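Local coordinates for protein catechol 1,2-dioxygenase (Burkholderia ambifaria, PDB 5VXT) that probably cleaves the aromatic ring of catechol between its two hydroxyl-bearing carbons, using molecular oxygen and a non-haem iron(III) ion, at residues 22-27 with 47-52; 113-118 with 301-306; 251-256 with 273-278. All blocks are in the same frame, centred on the assembly; numbering follows the deposited sequence. Where two conformers were deposited one is given.

Interaction 1 (22-27 with 47-52). With PTY (phosphatidylethanolamine), chain C.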
loop_
_atom_site.group_PDB
_atom_site.type_symbol
_atom_site.label_atom_id
_atom_site.label_comp_id
_atom_site.label_asym_id
_atom_site.label_seq_id
_atom_site.Cartn_x
_atom_site.Cartn_y
_atom_site.Cartn_z
ATOM N N LEU B 22 20.429 -1.658 9.142
ATOM C CA LEU B 22 19.432 -2.248 8.266
ATOM C C LEU B 22 18.644 -1.170 7.536
ATOM O O LEU B 22 18.391 -1.295 6.337
ATOM C CB LEU B 22 18.488 -3.132 9.075
ATOM C CG LEU B 22 17.307 -3.755 8.339
ATOM C CD1 LEU B 22 17.759 -4.712 7.251
ATOM C CD2 LEU B 22 16.405 -4.488 9.363
ATOM N N LEU B 23 18.244 -0.118 8.250
ATOM C CA LEU B 23 17.524 0.989 7.616
ATOM C C LEU B 23 18.355 1.651 6.523
ATOM O O LEU B 23 17.823 2.028 5.466
ATOM C CB LEU B 23 17.127 2.027 8.666
ATOM C CG LEU B 23 15.981 1.594 9.567
ATOM C CD1 LEU B 23 15.845 2.570 10.725
ATOM C CD2 LEU B 23 14.702 1.537 8.733
ATOM N N LYS B 24 19.644 1.851 6.772
ATOM C CA LYS B 24 20.475 2.517 5.767
ATOM C C LYS B 24 20.673 1.619 4.554
ATOM O O LYS B 24 20.702 2.098 3.413
ATOM C CB LYS B 24 21.825 2.914 6.358
ATOM C CG LYS B 24 21.744 3.883 7.521
ATOM C CD LYS B 24 23.106 4.026 8.187
ATOM C CE LYS B 24 23.011 4.753 9.515
ATOM N NZ LYS B 24 24.367 4.907 10.110
ATOM N N ALA B 25 20.791 0.308 4.780
ATOM C CA ALA B 25 20.940 -0.611 3.660
ATOM C C ALA B 25 19.666 -0.678 2.834
ATOM O O ALA B 25 19.718 -0.640 1.596
ATOM C CB ALA B 25 21.341 -2.006 4.169
ATOM N N ALA B 26 18.508 -0.757 3.499
ATOM C CA ALA B 26 17.266 -1.010 2.784
ATOM C C ALA B 26 16.840 0.202 1.982
ATOM O O ALA B 26 16.285 0.051 0.895
ATOM C CB ALA B 26 16.160 -1.414 3.761
ATOM N N SER B 27 17.099 1.397 2.504
ATOM C CA SER B 27 16.806 2.635 1.799
ATOM C C SER B 27 17.925 3.048 0.860
ATOM O O SER B 27 17.691 3.866 -0.031
ATOM C CB SER B 27 16.569 3.751 2.809
ATOM O OG SER B 27 17.785 4.071 3.473
ATOM N N ILE B 47 13.425 9.855 1.270
ATOM C CA ILE B 47 12.052 9.673 1.723
ATOM C C ILE B 47 11.862 8.284 2.306
ATOM O O ILE B 47 11.253 8.122 3.371
ATOM C CB ILE B 47 11.055 9.937 0.581
ATOM C CG1 ILE B 47 11.078 11.424 0.223
ATOM C CG2 ILE B 47 9.643 9.444 0.993
ATOM C CD1 ILE B 47 10.204 11.796 -0.961
ATOM N N VAL B 48 12.349 7.256 1.599
ATOM C CA VAL B 48 12.172 5.880 2.071
ATOM C C VAL B 48 12.866 5.685 3.413
ATOM O O VAL B 48 12.314 5.060 4.328
ATOM C CB VAL B 48 12.679 4.876 1.016
ATOM C CG1 VAL B 48 12.795 3.462 1.625
ATOM C CG2 VAL B 48 11.747 4.841 -0.191
ATOM N N HIS B 49 14.088 6.215 3.560
ATOM C CA HIS B 49 14.788 6.067 4.833
ATOM C C HIS B 49 13.974 6.649 5.986
ATOM O O HIS B 49 13.882 6.052 7.068
ATOM C CB HIS B 49 16.161 6.725 4.772
ATOM C CG HIS B 49 16.978 6.512 6.009
ATOM N ND1 HIS B 49 17.054 7.442 7.024
ATOM C CD2 HIS B 49 17.735 5.462 6.404
ATOM C CE1 HIS B 49 17.837 6.980 7.984
ATOM N NE2 HIS B 49 18.266 5.782 7.629
ATOM N N ARG B 50 13.354 7.804 5.764
ATOM C CA ARG B 50 12.600 8.437 6.837
ATOM C C ARG B 50 11.319 7.662 7.142
ATOM O O ARG B 50 10.998 7.413 8.311
ATOM C CB ARG B 50 12.290 9.882 6.455
ATOM C CG ARG B 50 11.222 10.499 7.330
ATOM C CD ARG B 50 11.689 10.662 8.762
ATOM N NE ARG B 50 10.687 11.376 9.545
ATOM C CZ ARG B 50 10.748 12.666 9.842
ATOM N NH1 ARG B 50 11.768 13.403 9.407
ATOM N NH2 ARG B 50 9.776 13.222 10.553
ATOM N N LEU B 51 10.569 7.277 6.104
ATOM C CA LEU B 51 9.302 6.595 6.346
ATOM C C LEU B 51 9.522 5.204 6.915
ATOM O O LEU B 51 8.786 4.769 7.810
ATOM C CB LEU B 51 8.486 6.504 5.065
ATOM C CG LEU B 51 8.109 7.851 4.450
ATOM C CD1 LEU B 51 7.168 7.622 3.280
ATOM C CD2 LEU B 51 7.468 8.733 5.508
ATOM N N LEU B 52 10.515 4.486 6.391
ATOM C CA LEU B 52 10.821 3.155 6.909
ATOM C C LEU B 52 11.313 3.226 8.353
ATOM O O LEU B 52 10.897 2.420 9.198
ATOM C CB LEU B 52 11.855 2.491 6.000
ATOM C CG LEU B 52 12.124 0.993 6.140
ATOM C CD1 LEU B 52 10.869 0.159 5.793
ATOM C CD2 LEU B 52 13.323 0.618 5.270
HETATM C C1 PTY C . 8.727 9.066 -8.262
HETATM C C2 PTY C . 7.385 5.906 -13.801
HETATM C C3 PTY C . 6.199 6.847 -13.628
HETATM O O4 PTY C . 9.034 8.879 -6.886
HETATM C C5 PTY C . 8.351 7.931 -10.423
HETATM C C6 PTY C . 8.745 7.719 -8.972
HETATM O O7 PTY C . 7.792 6.859 -8.358
HETATM C C8 PTY C . 8.217 5.468 -8.313
HETATM O O10 PTY C . 8.484 4.856 -9.336
HETATM C C11 PTY C . 8.290 4.810 -6.964
HETATM C C12 PTY C . 7.731 5.844 -6.004
HETATM C C13 PTY C . 7.220 5.178 -4.744
HETATM C C14 PTY C . 8.024 5.664 -3.553
HETATM C C15 PTY C . 7.180 5.518 -2.302
HETATM C C16 PTY C . 6.480 4.169 -2.321
HETATM C C17 PTY C . 6.224 3.695 -0.901
HETATM C C18 PTY C . 7.460 3.971 -0.063
HETATM C C19 PTY C . 7.285 3.398 1.333
HETATM C C20 PTY C . 8.585 2.745 1.770
HETATM C C21 PTY C . 8.870 3.042 3.234
HETATM C C22 PTY C . 7.586 3.289 4.007
HETATM C C23 PTY C . 7.245 2.118 4.912
HETATM C C24 PTY C . 6.187 1.237 4.267
HETATM C C25 PTY C . 6.821 0.123 3.445
HETATM C C26 PTY C . 5.806 -0.999 3.278
HETATM C C27 PTY C . 6.447 -2.349 3.549
HETATM C C28 PTY C . 5.362 -3.410 3.536
HETATM C C29 PTY C . 4.717 -3.452 2.173
HETATM C C30 PTY C . 8.789 9.964 -5.956
HETATM C C31 PTY C . 8.979 9.773 -4.470
HETATM O O30 PTY C . 8.403 11.028 -6.401
HETATM C C32 PTY C . 7.663 9.273 -3.879
HETATM C C33 PTY C . 7.712 9.132 -2.361
HETATM C C34 PTY C . 6.312 9.255 -1.770
HETATM C C35 PTY C . 6.335 9.224 -0.250
HETATM C C36 PTY C . 4.961 9.549 0.313
HETATM C C37 PTY C . 3.955 8.512 -0.158
HETATM C C38 PTY C . 2.892 8.299 0.905
HETATM C C39 PTY C . 1.879 7.252 0.473
HETATM C C40 PTY C . 1.208 6.644 1.701
HETATM C C41 PTY C . -0.308 6.627 1.522
HETATM C C42 PTY C . -1.072 6.150 2.755
HETATM C C43 PTY C . -2.574 6.227 2.500
HETATM C C44 PTY C . -2.897 5.805 1.080
HETATM P P1 PTY C . 6.217 8.714 -11.771
HETATM O O11 PTY C . 6.043 7.185 -12.252
HETATM O O12 PTY C . 4.855 9.244 -11.389
HETATM O O13 PTY C . 7.033 9.450 -12.809
HETATM O O14 PTY C . 7.085 8.582 -10.422
HETATM N N1 PTY C . 8.610 6.658 -13.603
#

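Interaction 2 (113-118 with 301-306)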
loop_
_atom_site.group_PDB
_atom_site.type_symbol
_atom_site.label_atom_id
_atom_site.label_comp_id
_atom_site.label_asym_id
_atom_site.label_seq_id
_atom_site.Cartn_x
_atom_site.Cartn_y
_atom_site.Cartn_z
ATOM N N GLY B 113 -6.308 34.960 -1.411
ATOM C CA GLY B 113 -7.527 35.735 -1.473
ATOM C C GLY B 113 -8.545 35.323 -2.513
ATOM O O GLY B 113 -9.608 35.938 -2.611
ATOM N N GLY B 114 -8.250 34.300 -3.303
ATOM C CA GLY B 114 -9.194 33.829 -4.292
ATOM C C GLY B 114 -10.196 32.852 -3.709
ATOM O O GLY B 114 -10.286 32.642 -2.497
ATOM N N THR B 115 -10.977 32.257 -4.606
ATOM C CA THR B 115 -11.778 31.096 -4.245
ATOM C C THR B 115 -10.876 30.047 -3.600
ATOM O O THR B 115 -9.805 29.744 -4.146
ATOM C CB THR B 115 -12.457 30.501 -5.481
ATOM O OG1 THR B 115 -13.319 31.488 -6.063
ATOM C CG2 THR B 115 -13.283 29.268 -5.120
ATOM N N PRO B 116 -11.261 29.482 -2.457
ATOM C CA PRO B 116 -10.392 28.488 -1.810
ATOM C C PRO B 116 -10.309 27.201 -2.608
ATOM O O PRO B 116 -11.266 26.778 -3.261
ATOM C CB PRO B 116 -11.068 28.250 -0.454
ATOM C CG PRO B 116 -12.508 28.614 -0.677
ATOM C CD PRO B 116 -12.471 29.759 -1.667
ATOM N N ARG B 117 -9.140 26.559 -2.526
ATOM C CA ARG B 117 -9.002 25.220 -3.062
ATOM C C ARG B 117 -9.692 24.218 -2.139
ATOM O O ARG B 117 -9.907 24.476 -0.952
ATOM C CB ARG B 117 -7.523 24.846 -3.204
ATOM C CG ARG B 117 -6.773 24.788 -1.860
ATOM C CD ARG B 117 -5.393 24.133 -1.959
ATOM N NE ARG B 117 -4.547 24.738 -2.995
ATOM C CZ ARG B 117 -3.834 25.851 -2.841
ATOM N NH1 ARG B 117 -3.850 26.505 -1.691
ATOM N NH2 ARG B 117 -3.104 26.318 -3.852
ATOM N N THR B 118 -10.057 23.071 -2.697
ATOM C CA THR B 118 -10.248 21.890 -1.853
ATOM C C THR B 118 -9.876 20.663 -2.683
ATOM O O THR B 118 -9.331 20.779 -3.783
ATOM C CB THR B 118 -11.655 21.837 -1.226
ATOM O OG1 THR B 118 -11.686 20.806 -0.215
ATOM C CG2 THR B 118 -12.732 21.575 -2.255
ATOM N N ASN B 301 -19.186 31.984 -8.531
ATOM C CA ASN B 301 -18.113 32.614 -9.278
ATOM C C ASN B 301 -16.781 32.025 -8.846
ATOM O O ASN B 301 -16.619 31.578 -7.708
ATOM C CB ASN B 301 -18.116 34.118 -9.056
ATOM C CG ASN B 301 -19.420 34.751 -9.488
ATOM O OD1 ASN B 301 -19.992 34.378 -10.516
ATOM N ND2 ASN B 301 -19.910 35.695 -8.696
ATOM N N PHE B 302 -15.828 32.017 -9.771
ATOM C CA PHE B 302 -14.476 31.559 -9.485
ATOM C C PHE B 302 -13.554 32.765 -9.522
ATOM O O PHE B 302 -13.462 33.443 -10.551
ATOM C CB PHE B 302 -14.022 30.499 -10.488
ATOM C CG PHE B 302 -14.876 29.267 -10.502
ATOM C CD1 PHE B 302 -14.674 28.252 -9.577
ATOM C CD2 PHE B 302 -15.859 29.100 -11.460
ATOM C CE1 PHE B 302 -15.449 27.109 -9.604
ATOM C CE2 PHE B 302 -16.636 27.963 -11.485
ATOM C CZ PHE B 302 -16.429 26.966 -10.563
ATOM N N VAL B 303 -12.900 33.050 -8.402
ATOM C CA VAL B 303 -11.903 34.111 -8.324
ATOM C C VAL B 303 -10.541 33.435 -8.311
ATOM O O VAL B 303 -10.209 32.713 -7.366
ATOM C CB VAL B 303 -12.093 35.004 -7.092
ATOM C CG1 VAL B 303 -10.989 36.043 -7.026
ATOM C CG2 VAL B 303 -13.460 35.697 -7.128
ATOM N N LEU B 304 -9.759 33.662 -9.361
ATOM C CA LEU B 304 -8.482 32.999 -9.575
ATOM C C LEU B 304 -7.339 33.834 -9.000
ATOM O O LEU B 304 -7.468 35.043 -8.789
ATOM C CB LEU B 304 -8.251 32.780 -11.074
ATOM C CG LEU B 304 -9.362 32.170 -11.931
ATOM C CD1 LEU B 304 -8.826 31.890 -13.325
ATOM C CD2 LEU B 304 -9.903 30.884 -11.308
ATOM N N THR B 305 -6.197 33.180 -8.780
ATOM C CA THR B 305 -4.971 33.862 -8.393
ATOM C C THR B 305 -3.979 33.883 -9.554
ATOM O O THR B 305 -4.021 33.020 -10.437
ATOM C CB THR B 305 -4.323 33.203 -7.167
ATOM O OG1 THR B 305 -4.126 31.807 -7.418
ATOM C CG2 THR B 305 -5.218 33.379 -5.952
ATOM N N PRO B 306 -3.075 34.860 -9.592
ATOM C CA PRO B 306 -2.163 34.976 -10.733
ATOM C C PRO B 306 -0.919 34.114 -10.583
ATOM O O PRO B 306 -0.460 33.807 -9.481
ATOM C CB PRO B 306 -1.785 36.461 -10.705
ATOM C CG PRO B 306 -1.766 36.772 -9.249
ATOM C CD PRO B 306 -2.874 35.962 -8.631
HETATM O O HOH W 1 -15.794 31.686 -5.060
HETATM O O HOH W 2 -8.407 31.034 -6.222
#

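Interaction 3 (251-256 with 273-278)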
loop_
_atom_site.group_PDB
_atom_site.type_symbol
_atom_site.label_atom_id
_atom_site.label_comp_id
_atom_site.label_asym_id
_atom_site.label_seq_id
_atom_site.Cartn_x
_atom_site.Cartn_y
_atom_site.Cartn_z
ATOM N N LEU B 251 -6.897 26.214 -10.586
ATOM C CA LEU B 251 -7.741 26.114 -9.404
ATOM C C LEU B 251 -8.395 24.740 -9.356
ATOM O O LEU B 251 -9.046 24.318 -10.317
ATOM C CB LEU B 251 -8.814 27.211 -9.393
ATOM C CG LEU B 251 -9.837 27.101 -8.250
ATOM C CD1 LEU B 251 -9.197 27.230 -6.863
ATOM C CD2 LEU B 251 -10.931 28.177 -8.459
ATOM N N THR B 252 -8.202 24.041 -8.241
ATOM C CA THR B 252 -8.921 22.814 -7.946
ATOM C C THR B 252 -9.828 23.111 -6.767
ATOM O O THR B 252 -9.348 23.557 -5.721
ATOM C CB THR B 252 -7.974 21.668 -7.584
ATOM O OG1 THR B 252 -7.047 21.448 -8.658
ATOM C CG2 THR B 252 -8.779 20.399 -7.298
ATOM N N THR B 253 -11.123 22.886 -6.931
ATOM C CA THR B 253 -12.052 23.240 -5.865
ATOM C C THR B 253 -13.336 22.444 -6.044
ATOM O O THR B 253 -13.428 21.559 -6.902
ATOM C CB THR B 253 -12.316 24.750 -5.853
ATOM O OG1 THR B 253 -13.025 25.090 -4.661
ATOM C CG2 THR B 253 -13.136 25.149 -7.061
ATOM N N GLN B 254 -14.322 22.763 -5.205
ATOM C CA GLN B 254 -15.610 22.079 -5.157
ATOM C C GLN B 254 -16.610 23.030 -4.525
ATOM O O GLN B 254 -16.233 24.035 -3.927
ATOM C CB GLN B 254 -15.572 20.792 -4.314
ATOM C CG GLN B 254 -14.593 19.694 -4.697
ATOM C CD GLN B 254 -14.710 18.514 -3.739
ATOM O OE1 GLN B 254 -15.792 18.236 -3.221
ATOM N NE2 GLN B 254 -13.600 17.834 -3.482
ATOM N N PHE B 255 -17.888 22.679 -4.618
ATOM C CA PHE B 255 -18.839 23.224 -3.664
ATOM C C PHE B 255 -19.786 22.108 -3.243
ATOM O O PHE B 255 -19.973 21.119 -3.958
ATOM C CB PHE B 255 -19.595 24.491 -4.160
ATOM C CG PHE B 255 -20.471 24.299 -5.367
ATOM C CD1 PHE B 255 -21.584 23.472 -5.333
ATOM C CD2 PHE B 255 -20.228 25.035 -6.517
ATOM C CE1 PHE B 255 -22.396 23.337 -6.439
ATOM C CE2 PHE B 255 -21.040 24.912 -7.621
ATOM C CZ PHE B 255 -22.127 24.059 -7.585
ATOM N N ASN B 256 -20.322 22.253 -2.039
ATOM C CA ASN B 256 -21.272 21.316 -1.468
ATOM C C ASN B 256 -22.684 21.825 -1.721
ATOM O O ASN B 256 -22.925 23.037 -1.767
ATOM C CB ASN B 256 -21.047 21.156 0.034
ATOM C CG ASN B 256 -19.937 20.159 0.368
ATOM O OD1 ASN B 256 -19.673 19.222 -0.383
ATOM N ND2 ASN B 256 -19.302 20.352 1.515
ATOM N N GLU B 273 -16.079 26.590 4.393
ATOM C CA GLU B 273 -17.162 27.523 4.694
ATOM C C GLU B 273 -17.528 28.348 3.469
ATOM O O GLU B 273 -18.704 28.646 3.234
ATOM C CB GLU B 273 -16.717 28.420 5.847
ATOM C CG GLU B 273 -17.731 29.395 6.380
ATOM C CD GLU B 273 -17.126 30.305 7.432
ATOM O OE1 GLU B 273 -16.250 29.834 8.195
ATOM O OE2 GLU B 273 -17.508 31.495 7.484
ATOM N N GLU B 274 -16.537 28.699 2.665
ATOM C CA GLU B 274 -16.772 29.519 1.485
ATOM C C GLU B 274 -17.277 28.718 0.294
ATOM O O GLU B 274 -17.569 29.315 -0.748
ATOM C CB GLU B 274 -15.482 30.252 1.094
ATOM C CG GLU B 274 -14.868 31.085 2.212
ATOM C CD GLU B 274 -13.918 30.278 3.093
ATOM O OE1 GLU B 274 -13.898 29.032 2.979
ATOM O OE2 GLU B 274 -13.192 30.896 3.898
ATOM N N LEU B 275 -17.388 27.395 0.420
ATOM C CA LEU B 275 -17.744 26.515 -0.686
ATOM C C LEU B 275 -19.123 25.886 -0.493
ATOM O O LEU B 275 -19.354 24.744 -0.904
ATOM C CB LEU B 275 -16.674 25.434 -0.865
ATOM C CG LEU B 275 -15.268 25.949 -1.179
ATOM C CD1 LEU B 275 -14.269 24.803 -1.362
ATOM C CD2 LEU B 275 -15.258 26.853 -2.413
ATOM N N ILE B 276 -20.039 26.626 0.131
ATOM C CA ILE B 276 -21.411 26.190 0.387
ATOM C C ILE B 276 -22.352 27.269 -0.132
ATOM O O ILE B 276 -22.920 28.028 0.664
ATOM C CB ILE B 276 -21.661 25.938 1.883
ATOM C CG1 ILE B 276 -20.544 25.080 2.492
ATOM C CG2 ILE B 276 -23.019 25.281 2.090
ATOM C CD1 ILE B 276 -20.724 24.883 3.990
ATOM N N PRO B 277 -22.546 27.379 -1.438
ATOM C CA PRO B 277 -23.340 28.494 -1.977
ATOM C C PRO B 277 -24.827 28.209 -1.882
ATOM O O PRO B 277 -25.253 27.045 -1.900
ATOM C CB PRO B 277 -22.877 28.587 -3.438
ATOM C CG PRO B 277 -22.235 27.267 -3.756
ATOM C CD PRO B 277 -22.082 26.458 -2.486
ATOM N N PRO B 278 -25.647 29.254 -1.745
ATOM C CA PRO B 278 -27.102 29.068 -1.756
ATOM C C PRO B 278 -27.588 28.458 -3.060
ATOM O O PRO B 278 -27.027 28.696 -4.132
ATOM C CB PRO B 278 -27.638 30.490 -1.583
ATOM C CG PRO B 278 -26.554 31.206 -0.859
ATOM C CD PRO B 278 -25.261 30.614 -1.341
HETATM O O HOH W 3 -25.018 24.539 -2.724
#

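Interaction 1 (22-27 with 47-52)
H49 has its CG anti to the backbone N (chi1 -175°), which swings the imidazole off helix 42-62 and against the last turn of helix 17-27, while S27 holds OG between its own N and carbonyl carbon (chi1 69°), turned back to that same turn. The two meet in the helical N-terminal domain of an intradiol dioxygenase, where the segments pack as roughly antiparallel helices, 140° between directions and 8.9 Å between axes. The backbones come nearest at S27 and H49. There the S27 hydroxyl lies at the edge of the imidazole, near the ring plane, with OG 3.2 Å from H49 CD2. That hydroxyl donates to L23 O, which also accepts from S27 N, and the two donors reach the carbonyl from opposite faces. L23 O itself borders the same ring edge. Beyond it, the aliphatic part of K24 runs beside the histidine, CG coming obliquely to NE2. The other half of the contact is apolar: L23 CD2 packs 3.7 Å from L52 CG, their side chains crossing at a slant, and A26 CB meets L52 CD2 at 3.8 Å. V48 CG1 touches S27 CB. Helix 42-62 meets helix 17-27 on one side and phosphatidylethanolamine on another, with L52 at the boundary, touching both. The second subunit closes over the same region: R231 of that chain bonds A26 O, and its D61 forms a salt bridge with R50. On the lipid side, L51 CB stands 3.5 Å from the acyl carbon C22 and I47 CG2 equally close to C35.

Interaction 2 (113-118 with 301-306)
G114, with no side chain, lies against strand 295-303, its CA 3.4 Å from V303 O. V303 CG1 packs on the same CA, and T305 CG2 approaches G114 N. T305 turns its hydroxyl to R249, outside the contact. Next comes T115, which pairs with V303 twice. Its N donates to V303 O at 2.9 Å, in the carbonyl plane and on a lone pair. Its OG1, anti to the carbonyl carbon and beside its own N (chi1 -61°), accepts from V303 N at 2.8 Å in an almost straight bond, 175° at the hydrogen. The threonine hydroxyl thus accepts from V303 N much as a carbonyl of a neighbouring strand would. Two waters complete the join. One bonds T115 OG1 and donates to N301 O, while the other donates to both T115 O (2.8 Å) and V303 O (2.7 Å). After T115 the loop turns away from the strand, and R117 makes salt bridges with D103 and D106 of helix 94-109. On the other side F302 enters the core of the catalytic beta-sandwich, where its ring meets F241 and F300 edge-to-face. The contact thus ties the linker between the helical domain and the sandwich to a sheet strand. V303 has both its N-H and its carbonyl engaged by one threonine, and its carbonyl oxygen is shared with a water, so this link is built from polar bonds more than from apolar burial.

Interaction 3 (251-256 with 273-278)
F255 and N256, at the end of strand 251-256, lie beside L275 and I276 with CA atoms 4.6 and 5.2 Å apart, and N256 N donates to L275 O at 2.9 Å. The same oxygen also takes a CA-H...O contact from F255. L275 carries most of the side-chain contact. With CG anti to its carbonyl carbon (chi1 -60°), it lays both methyls over the strand: CD1 and CD2 each come to 3.3 Å from Q254 O, and CD1 also reaches T253 OG1. That hydroxyl bonds P116 O, outside the two segments, while Q254 O, buried under the leucine, has no polar partner in the model. Strand 251-256 is an outermost strand of one sheet of the beta-sandwich that forms the intradiol dioxygenase catalytic domain, and the 273-278 loop covers its end on the way to strand 280-282 of the other sheet. F255 CG lies between its backbone N and carbonyl carbon (chi1 63°), and P277 CG sits over one face of the ring in a CH-pi contact, 4.2 Å from the ring centroid and 27° off the normal. The two side chains meet at about a right angle. P277 CD packs against F255 CB, and F241 and F300 also meet the phenyl ring. On the other side of the strand Q254 extends toward the active site, near the catechol and the iron(III) ion; in one of its two conformers, its amide bonds I119 O and R235. A water donates both to N256 O at 2.7 Å and to P277 O, bridging the strand end to the loop.

Along the chain interaction 1 closes before the others open, while interaction 3 falls between the two segments of interaction 2. Interaction 1 belongs to the helical, lipid-binding domain, its centre about 39 Å from that of interaction 2 and about 40 Å from that of interaction 3, across the chain's centre from the latter. The other two lie in the catalytic beta-sandwich, centres about 10 Å apart, and touch where P116 O meets T253 OG1 and where T118 N lies 3.1 Å from T252 O, a probable hydrogen bond. Interactions 2 and 3 thus join the chain that follows the helical domain to strands 295-303 and 251-256, one from each sheet, close to the iron site beside Q254.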